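Local structure of photoreceptor-histidine kinase BphP (Stigmatella aurantiaca DW4/3-1, 6BAF) at residues Arg151-Phe156 against Thr288-Leu293; Asp128-Leu133 against Gly294-Ser299; Asp94-Arg99 against Val282-Arg287. The protein senses light through a bound bilin chromophore and, as a phytochrome-type photoreceptor, probably relays the signal to a histidine kinase module. One frame throughout, in Å; residues are numbered along the deposited sequence. Where two conformers were deposited one is given.

Contact 1: residues Arg151-Phe156 against Thr288-Leu293; sequences RGLTGF and TACEFL
The last turn of helix 139-154 lies against helix 284-300, with the CA atoms of Leu153 and Cys290 7.7 Å apart, and no hydrogen bond crosses between them. The contact is therefore made by apolar surfaces. Cys290 presents its sulfur to two neighbours: SG lies 3.7 Å from Thr154 CG2 and 4.1 Å from Leu153 CD1. The same CD1 of Leu153 meets Leu293 CD1 at 4.0 Å, methyl against methyl, the two leucine side chains crossing at about a right angle. A cysteine suits this place because its side chain is short and its polarizable SG packs against apolar groups; it also touches Ile259 of strand 255-263.

Thr154 divides its branches by chemistry. With chi1 at 64°, OG1 lies between the backbone N and the carbonyl carbon, close to its own main chain, where it bonds to Val150 O and accepts from Phe156 N at 3.1 Å, an ST turn; CG2 is left to face the sulfur. Changing it to an alanine removes both branches, and would probably open a gap beside Cys290 SG and leave Phe156 N without its acceptor. Gly155 ends the helix with a positive phi of 79°, at which a CB would jam against Thr154 O. Arg151 bridges the same end of the helix, its NH1 donating to Phe156 O at 2.8 Å, the oxygen lying in the guanidinium plane.

Leu153 also touches Ala125 of helix 120-135, and Thr154 touches Met257 of strand 255-263. This is the layered packing of a phytochrome GAF domain, in which helices cover one side of the antiparallel sheet and the bilin, about 12 Å from the Thr154 side chain, lies beyond it.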
ATOM      1  N   ARG A 151       9.436  -0.412 -14.185  1.00 41.96           N
ATOM      2  CA  ARG A 151       9.935  -1.485 -15.036  1.00 41.80           C
ATOM      3  C   ARG A 151      10.254  -2.731 -14.219  1.00 44.46           C
ATOM      4  O   ARG A 151      10.002  -3.862 -14.667  1.00 43.64           O
ATOM      5  CB  ARG A 151      11.175  -1.007 -15.788  1.00 42.07           C
ATOM      6  CG  ARG A 151      11.665  -2.047 -16.745  1.00 47.86           C
ATOM      7  CD  ARG A 151      12.700  -1.496 -17.692  1.00 47.91           C
ATOM      8  NE  ARG A 151      13.947  -2.235 -17.611  1.00 46.89           N
ATOM      9  CZ  ARG A 151      14.130  -3.444 -18.122  1.00 52.72           C
ATOM     10  NH1 ARG A 151      13.145  -4.062 -18.743  1.00 52.27           N
ATOM     11  NH2 ARG A 151      15.298  -4.046 -18.005  1.00 60.49           N
ATOM     12  N   GLY A 152      10.800  -2.547 -13.009  1.00 43.60           N
ATOM     13  CA  GLY A 152      11.037  -3.695 -12.142  1.00 44.13           C
ATOM     14  C   GLY A 152       9.767  -4.436 -11.765  1.00 44.39           C
ATOM     15  O   GLY A 152       9.708  -5.664 -11.837  1.00 47.47           O
ATOM     16  N   LEU A 153       8.718  -3.704 -11.369  1.00 41.35           N
ATOM     17  CA  LEU A 153       7.467  -4.377 -10.991  1.00 41.14           C
ATOM     18  C   LEU A 153       6.799  -5.093 -12.168  1.00 45.61           C
ATOM     19  O   LEU A 153       6.226  -6.177 -11.996  1.00 45.20           O
ATOM     20  CB  LEU A 153       6.488  -3.367 -10.398  1.00 43.25           C
ATOM     21  CG  LEU A 153       6.980  -2.775  -9.093  1.00 45.42           C
ATOM     22  CD1 LEU A 153       6.157  -1.529  -8.710  1.00 42.06           C
ATOM     23  CD2 LEU A 153       6.934  -3.866  -8.000  1.00 42.69           C
ATOM     24  N   THR A 154       6.806  -4.488 -13.366  1.00 46.17           N
ATOM     25  CA  THR A 154       5.992  -5.015 -14.475  1.00 41.86           C
ATOM     26  C   THR A 154       6.776  -5.940 -15.385  1.00 40.99           C
ATOM     27  O   THR A 154       6.191  -6.775 -16.090  1.00 40.16           O
ATOM     28  CB  THR A 154       5.451  -3.861 -15.342  1.00 44.19           C
ATOM     29  OG1 THR A 154       6.566  -3.180 -15.945  1.00 40.85           O
ATOM     30  CG2 THR A 154       4.695  -2.836 -14.505  1.00 39.46           C
ATOM     31  N   GLY A 155       8.092  -5.785 -15.445  1.00 43.80           N
ATOM     32  CA  GLY A 155       8.797  -6.544 -16.459  1.00 43.80           C
ATOM     33  C   GLY A 155       8.718  -5.978 -17.867  1.00 47.94           C
ATOM     34  O   GLY A 155       9.111  -6.660 -18.816  1.00 45.86           O
ATOM     35  N   PHE A 156       8.221  -4.761 -18.042  1.00 45.02           N
ATOM     36  CA  PHE A 156       8.166  -4.182 -19.379  1.00 46.18           C
ATOM     37  C   PHE A 156       9.572  -3.933 -19.948  1.00 46.52           C
ATOM     38  O   PHE A 156      10.490  -3.516 -19.234  1.00 44.08           O
ATOM     39  CB  PHE A 156       7.367  -2.871 -19.326  1.00 42.08           C
ATOM     40  CG  PHE A 156       5.887  -3.030 -19.653  1.00 43.42           C
ATOM     41  CD1 PHE A 156       5.470  -3.283 -20.962  1.00 43.71           C
ATOM     42  CD2 PHE A 156       4.910  -2.880 -18.654  1.00 42.53           C
ATOM     43  CE1 PHE A 156       4.080  -3.384 -21.302  1.00 42.96           C
ATOM     44  CE2 PHE A 156       3.529  -2.975 -18.966  1.00 40.49           C
ATOM     45  CZ  PHE A 156       3.118  -3.240 -20.299  1.00 42.46           C
ATOM     46  N   THR A 288      -2.055  -1.781  -9.906  1.00 39.68           N
ATOM     47  CA  THR A 288      -2.480  -0.855  -8.859  1.00 40.51           C
ATOM     48  C   THR A 288      -1.292  -0.275  -8.085  1.00 39.64           C
ATOM     49  O   THR A 288      -1.318   0.895  -7.673  1.00 41.05           O
ATOM     50  CB  THR A 288      -3.432  -1.603  -7.941  1.00 44.51           C
ATOM     51  OG1 THR A 288      -4.296  -2.378  -8.785  1.00 55.07           O
ATOM     52  CG2 THR A 288      -4.284  -0.647  -7.269  1.00 49.67           C
ATOM     53  N   ALA A 289      -0.253  -1.091  -7.857  1.00 39.04           N
ATOM     54  CA  ALA A 289       0.970  -0.585  -7.236  1.00 40.26           C
ATOM     55  C   ALA A 289       1.590   0.484  -8.121  1.00 37.44           C
ATOM     56  O   ALA A 289       1.978   1.571  -7.655  1.00 35.14           O
ATOM     57  CB  ALA A 289       1.937  -1.764  -6.996  1.00 34.39           C
ATOM     58  N   CYS A 290       1.623   0.225  -9.422  1.00 38.18           N
ATOM     59  CA  CYS A 290       2.210   1.213 -10.325  1.00 40.39           C
ATOM     60  C   CYS A 290       1.388   2.479 -10.351  1.00 38.30           C
ATOM     61  O   CYS A 290       1.943   3.587 -10.307  1.00 40.90           O
ATOM     62  CB  CYS A 290       2.338   0.634 -11.722  1.00 39.69           C
ATOM     63  SG  CYS A 290       3.636  -0.600 -11.810  1.00 47.03           S
ATOM     64  N   GLU A 291       0.061   2.353 -10.409  1.00 38.98           N
ATOM     65  CA  GLU A 291      -0.760   3.555 -10.439  0.50 40.84           C
ATOM     66  C   GLU A 291      -0.626   4.322  -9.130  1.00 40.25           C
ATOM     67  O   GLU A 291      -0.615   5.560  -9.127  0.95 40.50           O
ATOM     68  CB  GLU A 291      -2.232   3.204 -10.785  0.50 42.61           C
ATOM     69  CG  GLU A 291      -3.120   2.541  -9.705  0.50 46.41           C
ATOM     70  CD  GLU A 291      -4.540   2.157 -10.227  0.50 49.14           C
ATOM     71  OE1 GLU A 291      -4.779   2.313 -11.436  0.50 44.65           O
ATOM     72  OE2 GLU A 291      -5.410   1.712  -9.429  0.50 49.86           O
ATOM     73  N   PHE A 292      -0.486   3.610  -8.006  1.00 42.53           N
ATOM     74  CA  PHE A 292      -0.266   4.278  -6.724  1.00 38.89           C
ATOM     75  C   PHE A 292       1.045   5.062  -6.725  1.00 39.99           C
ATOM     76  O   PHE A 292       1.105   6.205  -6.245  1.00 38.59           O
ATOM     77  CB  PHE A 292      -0.277   3.219  -5.609  1.00 43.43           C
ATOM     78  CG  PHE A 292      -0.205   3.797  -4.244  1.00 44.25           C
ATOM     79  CD1 PHE A 292       1.020   4.144  -3.692  1.00 44.14           C
ATOM     80  CD2 PHE A 292      -1.371   4.054  -3.517  1.00 45.62           C
ATOM     81  CE1 PHE A 292       1.087   4.724  -2.425  1.00 46.55           C
ATOM     82  CE2 PHE A 292      -1.298   4.620  -2.243  1.00 43.45           C
ATOM     83  CZ  PHE A 292      -0.073   4.959  -1.710  1.00 45.32           C
ATOM     84  N   LEU A 293       2.110   4.478  -7.290  1.00 41.56           N
ATOM     85  CA  LEU A 293       3.370   5.221  -7.414  1.00 41.94           C
ATOM     86  C   LEU A 293       3.233   6.428  -8.335  1.00 45.21           C
ATOM     87  O   LEU A 293       3.846   7.482  -8.081  1.00 42.87           O
ATOM     88  CB  LEU A 293       4.474   4.285  -7.909  1.00 44.04           C
ATOM     89  CG  LEU A 293       4.787   3.267  -6.797  1.00 50.91           C
ATOM     90  CD1 LEU A 293       5.791   2.233  -7.272  1.00 47.61           C
ATOM     91  CD2 LEU A 293       5.238   3.990  -5.491  1.00 46.96           C
TER

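Contact 2: residues Asp128-Leu133 against Gly294-Ser299; sequences DGLSRL and GEVMSS
Val296 receives two leucines of helix 120-135 on a single methyl: its CG1 lies 3.7 Å from Leu130 CD1 and 3.9 Å from Leu133 CD2. That methyl is held anti to the backbone N (chi1 169°), the setting that carries it out to the neighbouring helix. Leu130 and Leu133, three residues apart, stand on the same flank of their helix, and each sends one branch to the valine. Leu130 comes nearer only through its end, its CG being anti to the backbone N, and its side chain crosses that of Val296 at about a right angle. Leu133 points more directly at its partner, and CD2 also reaches within 4.2 Å of Met297 N.

The two helices run nearly parallel, their local axes 10.7 Å apart and crossing at -24°, as in the helical bundle by which phytochrome sensor domains commonly dimerise. Here Leu130 indeed packs on Phe292 of the second subunit, and Glu295 forms a salt bridge with Arg134 of that subunit. A compact valine suits the place, since one methyl of it serves both leucines.

Helix 284-300 satisfies two of its serines through its own carbonyls. Ser298 OG donates to Gly294 O at 2.8 Å and is also bonded to Met262 N on the sheet; Ser299 OG meets Val296 O at 2.7 Å on a lone pair. Leu133 and Met297 both turn on to Val146 of helix 139-154.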
ATOM      1  N   ASP A 128       8.528  -0.248  -0.698  1.00 36.78           N
ATOM      2  CA  ASP A 128       9.865  -0.132  -1.265  1.00 45.49           C
ATOM      3  C   ASP A 128       9.906   0.999  -2.289  1.00 51.21           C
ATOM      4  O   ASP A 128      10.841   1.814  -2.299  1.00 51.97           O
ATOM      5  CB  ASP A 128      10.310  -1.458  -1.920  1.00 46.75           C
ATOM      6  CG  ASP A 128      10.199  -2.731  -0.968  1.00 54.08           C
ATOM      7  OD1 ASP A 128       9.892  -2.635   0.260  1.00 51.10           O
ATOM      8  OD2 ASP A 128      10.434  -3.877  -1.469  1.00 55.09           O
ATOM      9  N   GLY A 129       8.867   1.093  -3.134  1.00 47.94           N
ATOM     10  CA  GLY A 129       8.820   2.169  -4.111  1.00 46.15           C
ATOM     11  C   GLY A 129       8.742   3.541  -3.485  1.00 43.57           C
ATOM     12  O   GLY A 129       9.410   4.474  -3.935  1.00 44.04           O
ATOM     13  N   LEU A 130       7.917   3.707  -2.447  1.00 41.70           N
ATOM     14  CA  LEU A 130       7.848   5.036  -1.845  1.00 39.38           C
ATOM     15  C   LEU A 130       9.207   5.464  -1.317  1.00 47.03           C
ATOM     16  O   LEU A 130       9.605   6.624  -1.477  1.00 46.43           O
ATOM     17  CB  LEU A 130       6.819   5.097  -0.721  1.00 44.11           C
ATOM     18  CG  LEU A 130       6.753   6.469  -0.011  1.00 44.79           C
ATOM     19  CD1 LEU A 130       6.319   7.591  -0.914  1.00 44.33           C
ATOM     20  CD2 LEU A 130       5.826   6.424   1.205  1.00 43.45           C
ATOM     21  N   SER A 131       9.966   4.545  -0.723  1.00 45.83           N
ATOM     22  CA  SER A 131      11.216   5.035  -0.150  1.00 49.48           C
ATOM     23  C   SER A 131      12.253   5.321  -1.246  1.00 50.20           C
ATOM     24  O   SER A 131      13.031   6.278  -1.124  1.00 53.44           O
ATOM     25  CB  SER A 131      11.714   4.063   0.927  1.00 52.46           C
ATOM     26  OG  SER A 131      12.182   2.872   0.356  1.00 56.31           O
ATOM     27  N   ARG A 132      12.227   4.586  -2.362  1.00 47.22           N
ATOM     28  CA  ARG A 132      13.072   4.978  -3.496  1.00 50.74           C
ATOM     29  C   ARG A 132      12.660   6.332  -4.094  1.00 49.16           C
ATOM     30  O   ARG A 132      13.522   7.151  -4.455  1.00 51.05           O
ATOM     31  CB  ARG A 132      13.064   3.887  -4.548  1.00 50.05           C
ATOM     32  CG  ARG A 132      13.833   2.663  -4.097  1.00 56.63           C
ATOM     33  CD  ARG A 132      13.831   1.583  -5.146  1.00 60.00           C
ATOM     34  NE  ARG A 132      14.296   0.300  -4.630  1.00 68.75           N
ATOM     35  CZ  ARG A 132      13.537  -0.789  -4.482  1.00 69.48           C
ATOM     36  NH1 ARG A 132      12.257  -0.767  -4.823  1.00 62.29           N
ATOM     37  NH2 ARG A 132      14.068  -1.908  -3.981  1.00 71.77           N
ATOM     38  N   LEU A 133      11.358   6.615  -4.185  1.00 43.68           N
ATOM     39  CA  LEU A 133      10.954   7.912  -4.708  1.00 45.58           C
ATOM     40  C   LEU A 133      11.358   9.022  -3.749  1.00 50.27           C
ATOM     41  O   LEU A 133      11.707  10.127  -4.177  1.00 49.93           O
ATOM     42  CB  LEU A 133       9.438   7.950  -4.965  1.00 43.02           C
ATOM     43  CG  LEU A 133       8.934   7.467  -6.352  1.00 43.44           C
ATOM     44  CD1 LEU A 133       9.520   6.111  -6.755  1.00 42.25           C
ATOM     45  CD2 LEU A 133       7.370   7.441  -6.374  1.00 45.61           C
ATOM     46  N   GLY A 294       2.418   6.316  -9.396  1.00 42.83           N
ATOM     47  CA  GLY A 294       2.141   7.489 -10.209  1.00 39.74           C
ATOM     48  C   GLY A 294       1.450   8.598  -9.434  1.00 41.03           C
ATOM     49  O   GLY A 294       1.771   9.778  -9.595  1.00 40.53           O
ATOM     50  N   GLU A 295       0.487   8.247  -8.590  1.00 39.52           N
ATOM     51  CA  GLU A 295      -0.103   9.273  -7.727  1.00 40.31           C
ATOM     52  C   GLU A 295       0.930   9.896  -6.800  1.00 42.47           C
ATOM     53  O   GLU A 295       0.885  11.105  -6.529  1.00 43.61           O
ATOM     54  CB  GLU A 295      -1.232   8.675  -6.896  1.00 44.77           C
ATOM     55  CG  GLU A 295      -2.403   8.207  -7.742  1.00 49.09           C
ATOM     56  CD  GLU A 295      -3.714   8.155  -6.953  1.00 54.92           C
ATOM     57  OE1 GLU A 295      -3.965   9.064  -6.077  1.00 55.22           O
ATOM     58  OE2 GLU A 295      -4.501   7.208  -7.256  1.00 60.09           O
ATOM     59  N   VAL A 296       1.828   9.085  -6.234  1.00 44.22           N
ATOM     60  CA  VAL A 296       2.822   9.674  -5.333  1.00 45.59           C
ATOM     61  C   VAL A 296       3.695  10.640  -6.109  1.00 42.80           C
ATOM     62  O   VAL A 296       3.822  11.816  -5.746  1.00 43.23           O
ATOM     63  CB  VAL A 296       3.663   8.589  -4.638  1.00 45.64           C
ATOM     64  CG1 VAL A 296       4.862   9.260  -3.929  1.00 42.57           C
ATOM     65  CG2 VAL A 296       2.785   7.801  -3.671  1.00 39.92           C
ATOM     66  N   MET A 297       4.261  10.172  -7.228  1.00 40.08           N
ATOM     67  CA  MET A 297       5.023  11.076  -8.099  1.00 42.36           C
ATOM     68  C   MET A 297       4.221  12.309  -8.471  1.00 45.75           C
ATOM     69  O   MET A 297       4.740  13.432  -8.423  1.00 47.74           O
ATOM     70  CB  MET A 297       5.476  10.365  -9.371  1.00 44.09           C
ATOM     71  CG  MET A 297       6.141  11.361 -10.343  1.00 49.25           C
ATOM     72  SD  MET A 297       6.770  10.556 -11.828  1.00 50.59           S
ATOM     73  CE  MET A 297       7.771  11.925 -12.507  1.00 47.80           C
ATOM     74  N   SER A 298       2.930  12.139  -8.805  1.00 40.33           N
ATOM     75  CA  SER A 298       2.149  13.329  -9.146  1.00 47.90           C
ATOM     76  C   SER A 298       2.099  14.303  -7.977  1.00 52.43           C
ATOM     77  O   SER A 298       2.165  15.527  -8.176  1.00 50.46           O
ATOM     78  CB  SER A 298       0.727  12.960  -9.598  1.00 44.02           C
ATOM     79  OG  SER A 298       0.775  12.164 -10.789  1.00 46.63           O
ATOM     80  N   SER A 299       1.981  13.783  -6.742  1.00 51.17           N
ATOM     81  CA  SER A 299       1.825  14.682  -5.598  1.00 51.31           C
ATOM     82  C   SER A 299       3.137  15.383  -5.274  1.00 50.42           C
ATOM     83  O   SER A 299       3.120  16.544  -4.857  1.00 61.65           O
ATOM     84  CB  SER A 299       1.276  13.917  -4.386  1.00 52.40           C
ATOM     85  OG  SER A 299       2.229  12.955  -3.928  1.00 51.82           O
TER

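Contact 3: residues Asp94-Arg99 against Val282-Arg287; sequences DGIAHR and VPYEVR
Arg287 NH2 forms a salt bridge with Glu109 of strand 103-110 and touches Ile96 CD1 at 3.9 Å. The other amino group, NH1, makes a long bond to Val282 O at 3.3 Å, nearly along the C=O axis. A bend at chi3 (-43°) folds the chain back so that NH1 meets the carbonyl just ahead of its own helix. Held by these two partners, the group offers its edge to the isoleucine, while Tyr284 CA lies over one face, offset toward the rim.

Ile96 stands on strand 90-100, which pairs antiparallel with the strand of Glu109. The contact thus joins the PAS sheet to the first turn of the long GAF helix, across the boundary between the two domains of the chromophore-binding module. An isoleucine suits the seam: its slender end, CD1, touches both the ring and the guanidinium edge, lying 3.9 Å from Tyr284 CE1 as the side chains meet at a slant.

Asp94 brings a carboxylate near the start of the helix, its OD2 4.0 Å from Tyr284 CB, where the helix dipole would probably be favourable to it. The tyrosine also packs on Pro79 and on Phe123 of the second subunit.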
ATOM      1  N   ASP A  94     -11.224 -11.178 -10.281  1.00 52.81           N
ATOM      2  CA  ASP A  94     -11.270  -9.858  -9.655  1.00 51.33           C
ATOM      3  C   ASP A  94     -12.281  -9.010 -10.407  1.00 45.85           C
ATOM      4  O   ASP A  94     -12.183  -8.844 -11.627  1.00 47.11           O
ATOM      5  CB  ASP A  94      -9.908  -9.166  -9.669  1.00 54.31           C
ATOM      6  CG  ASP A  94      -8.859  -9.925  -8.845  1.00 61.08           C
ATOM      7  OD1 ASP A  94      -9.165 -10.297  -7.678  1.00 61.11           O
ATOM      8  OD2 ASP A  94      -7.752 -10.150  -9.387  1.00 56.23           O
ATOM      9  N   GLY A  95     -13.261  -8.483  -9.672  1.00 45.88           N
ATOM     10  CA  GLY A  95     -14.212  -7.552 -10.220  1.00 39.85           C
ATOM     11  C   GLY A  95     -13.728  -6.149  -9.925  1.00 44.78           C
ATOM     12  O   GLY A  95     -13.328  -5.831  -8.800  1.00 43.44           O
ATOM     13  N   ILE A  96     -13.740  -5.324 -10.951  1.00 40.98           N
ATOM     14  CA  ILE A  96     -13.574  -3.900 -10.807  1.00 42.23           C
ATOM     15  C   ILE A  96     -14.877  -3.271 -11.285  1.00 43.29           C
ATOM     16  O   ILE A  96     -15.219  -3.372 -12.474  1.00 41.76           O
ATOM     17  CB  ILE A  96     -12.375  -3.409 -11.616  1.00 43.47           C
ATOM     18  CG1 ILE A  96     -11.139  -4.211 -11.203  1.00 48.64           C
ATOM     19  CG2 ILE A  96     -12.212  -1.931 -11.446  1.00 40.53           C
ATOM     20  CD1 ILE A  96     -10.109  -4.266 -12.292  1.00 53.44           C
ATOM     21  N   ALA A  97     -15.613  -2.643 -10.374  1.00 40.26           N
ATOM     22  CA  ALA A  97     -16.916  -2.092 -10.692  1.00 42.01           C
ATOM     23  C   ALA A  97     -16.885  -0.582 -10.519  1.00 42.76           C
ATOM     24  O   ALA A  97     -16.203  -0.067  -9.629  1.00 42.28           O
ATOM     25  CB  ALA A  97     -18.002  -2.727  -9.812  1.00 39.74           C
ATOM     26  N   HIS A  98     -17.595   0.132 -11.387  1.00 36.26           N
ATOM     27  CA  HIS A  98     -17.700   1.578 -11.273  1.00 39.10           C
ATOM     28  C   HIS A  98     -19.059   2.018 -11.819  1.00 39.43           C
ATOM     29  O   HIS A  98     -19.724   1.279 -12.543  1.00 36.99           O
ATOM     30  CB  HIS A  98     -16.547   2.316 -12.001  1.00 33.42           C
ATOM     31  CG  HIS A  98     -16.648   2.303 -13.496  1.00 37.36           C
ATOM     32  ND1 HIS A  98     -16.277   1.212 -14.259  1.00 35.68           N
ATOM     33  CD2 HIS A  98     -17.068   3.252 -14.374  1.00 38.28           C
ATOM     34  CE1 HIS A  98     -16.482   1.481 -15.539  1.00 37.76           C
ATOM     35  NE2 HIS A  98     -16.969   2.708 -15.638  1.00 37.72           N
ATOM     36  N   ARG A  99     -19.467   3.227 -11.430  1.00 36.74           N
ATOM     37  CA  ARG A  99     -20.639   3.904 -11.941  1.00 41.49           C
ATOM     38  C   ARG A  99     -20.189   5.055 -12.818  1.00 43.67           C
ATOM     39  O   ARG A  99     -19.320   5.834 -12.420  1.00 42.24           O
ATOM     40  CB  ARG A  99     -21.506   4.423 -10.801  1.00 41.17           C
ATOM     41  CG  ARG A  99     -22.013   3.297  -9.907  1.00 43.23           C
ATOM     42  CD  ARG A  99     -23.017   3.836  -8.888  1.00 43.46           C
ATOM     43  NE  ARG A  99     -23.566   2.746  -8.102  1.00 43.50           N
ATOM     44  CZ  ARG A  99     -23.051   2.341  -6.949  1.00 50.22           C
ATOM     45  NH1 ARG A  99     -21.979   2.953  -6.456  1.00 51.33           N
ATOM     46  NH2 ARG A  99     -23.578   1.324  -6.306  1.00 45.78           N
ATOM     47  N   VAL A 282      -0.215  -7.583 -17.156  1.00 45.04           N
ATOM     48  CA  VAL A 282       0.206  -7.173 -15.806  1.00 46.68           C
ATOM     49  C   VAL A 282      -0.880  -7.529 -14.786  1.00 50.38           C
ATOM     50  O   VAL A 282      -2.045  -7.132 -14.964  1.00 50.88           O
ATOM     51  CB  VAL A 282       0.501  -5.671 -15.783  1.00 43.48           C
ATOM     52  CG1 VAL A 282       1.061  -5.251 -14.423  1.00 44.89           C
ATOM     53  CG2 VAL A 282       1.436  -5.297 -16.913  1.00 41.57           C
ATOM     54  N   PRO A 283      -0.561  -8.242 -13.696  1.00 48.58           N
ATOM     55  CA  PRO A 283      -1.578  -8.562 -12.675  1.00 49.80           C
ATOM     56  C   PRO A 283      -2.137  -7.330 -11.971  1.00 49.76           C
ATOM     57  O   PRO A 283      -1.511  -6.263 -11.882  1.00 47.65           O
ATOM     58  CB  PRO A 283      -0.822  -9.446 -11.674  1.00 53.31           C
ATOM     59  CG  PRO A 283       0.456  -9.851 -12.362  1.00 53.70           C
ATOM     60  CD  PRO A 283       0.764  -8.798 -13.374  1.00 51.45           C
ATOM     61  N   TYR A 284      -3.329  -7.521 -11.409  1.00 48.58           N
ATOM     62  CA  TYR A 284      -4.061  -6.437 -10.760  1.00 46.99           C
ATOM     63  C   TYR A 284      -3.233  -5.726  -9.695  1.00 47.91           C
ATOM     64  O   TYR A 284      -3.167  -4.492  -9.687  1.00 43.31           O
ATOM     65  CB  TYR A 284      -5.351  -6.982 -10.137  1.00 48.28           C
ATOM     66  CG  TYR A 284      -6.098  -5.909  -9.383  1.00 47.94           C
ATOM     67  CD1 TYR A 284      -6.861  -4.965 -10.063  1.00 42.67           C
ATOM     68  CD2 TYR A 284      -6.003  -5.805  -7.988  1.00 42.96           C
ATOM     69  CE1 TYR A 284      -7.526  -3.939  -9.384  1.00 43.81           C
ATOM     70  CE2 TYR A 284      -6.665  -4.782  -7.300  1.00 45.74           C
ATOM     71  CZ  TYR A 284      -7.434  -3.861  -8.009  1.00 47.00           C
ATOM     72  OH  TYR A 284      -8.099  -2.850  -7.331  1.00 48.18           O
ATOM     73  N   GLU A 285      -2.635  -6.497  -8.754  1.00 45.56           N
ATOM     74  CA  GLU A 285      -1.827  -5.914  -7.682  1.00 50.40           C
ATOM     75  C   GLU A 285      -0.633  -5.129  -8.226  1.00 41.99           C
ATOM     76  O   GLU A 285      -0.230  -4.126  -7.628  1.00 45.45           O
ATOM     77  CB  GLU A 285      -1.309  -7.002  -6.717  1.00 47.06           C
ATOM     78  CG  GLU A 285      -2.324  -7.560  -5.701  1.00 57.18           C
ATOM     79  CD  GLU A 285      -1.700  -8.615  -4.736  1.00 62.27           C
ATOM     80  OE1 GLU A 285      -2.251  -9.757  -4.632  1.00 63.99           O
ATOM     81  OE2 GLU A 285      -0.654  -8.289  -4.080  1.00 55.09           O
ATOM     82  N   VAL A 286      -0.031  -5.571  -9.330  1.00 44.26           N
ATOM     83  CA  VAL A 286       1.079  -4.800  -9.904  1.00 42.27           C
ATOM     84  C   VAL A 286       0.563  -3.514 -10.539  1.00 43.33           C
ATOM     85  O   VAL A 286       1.088  -2.419 -10.272  1.00 40.69           O
ATOM     86  CB  VAL A 286       1.865  -5.665 -10.902  1.00 45.55           C
ATOM     87  CG1 VAL A 286       3.019  -4.895 -11.547  1.00 43.62           C
ATOM     88  CG2 VAL A 286       2.348  -6.919 -10.226  1.00 44.87           C
ATOM     89  N   ARG A 287      -0.494  -3.610 -11.367  1.00 39.64           N
ATOM     90  CA  ARG A 287      -1.023  -2.400 -12.001  1.00 43.12           C
ATOM     91  C   ARG A 287      -1.366  -1.358 -10.959  1.00 39.47           C
ATOM     92  O   ARG A 287      -1.001  -0.186 -11.085  1.00 36.93           O
ATOM     93  CB  ARG A 287      -2.280  -2.693 -12.831  1.00 45.23           C
ATOM     94  CG  ARG A 287      -2.056  -3.532 -14.027  1.00 47.06           C
ATOM     95  CD  ARG A 287      -3.198  -3.353 -15.044  1.00 51.64           C
ATOM     96  NE  ARG A 287      -4.560  -3.323 -14.496  1.00 47.85           N
ATOM     97  CZ  ARG A 287      -5.357  -4.383 -14.406  1.00 55.65           C
ATOM     98  NH1 ARG A 287      -4.904  -5.574 -14.780  1.00 56.08           N
ATOM     99  NH2 ARG A 287      -6.598  -4.251 -13.926  1.00 55.06           N
TER

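How the contacts relate
All three contacts draw on helix 284-300, and their segments there follow one another without a break: contact 3 takes the N-terminal end and the residues leading into it, contact 1 the next residues and contact 2 the part toward the C-terminus. The partners come earlier in the chain, in the order strand 90-100, helix 120-135, helix 139-154. Contact 1 is centred 11 Å from contact 2 and 13 Å from contact 3, and touches both, through Leu293 against Leu133 and through Leu153 and Thr154 against Val286. Contacts 2 and 3 lie 20 Å apart, centre to centre, without touching. One helix thus joins the PAS sheet, helices 120-135 and 139-154 and the dimer surface.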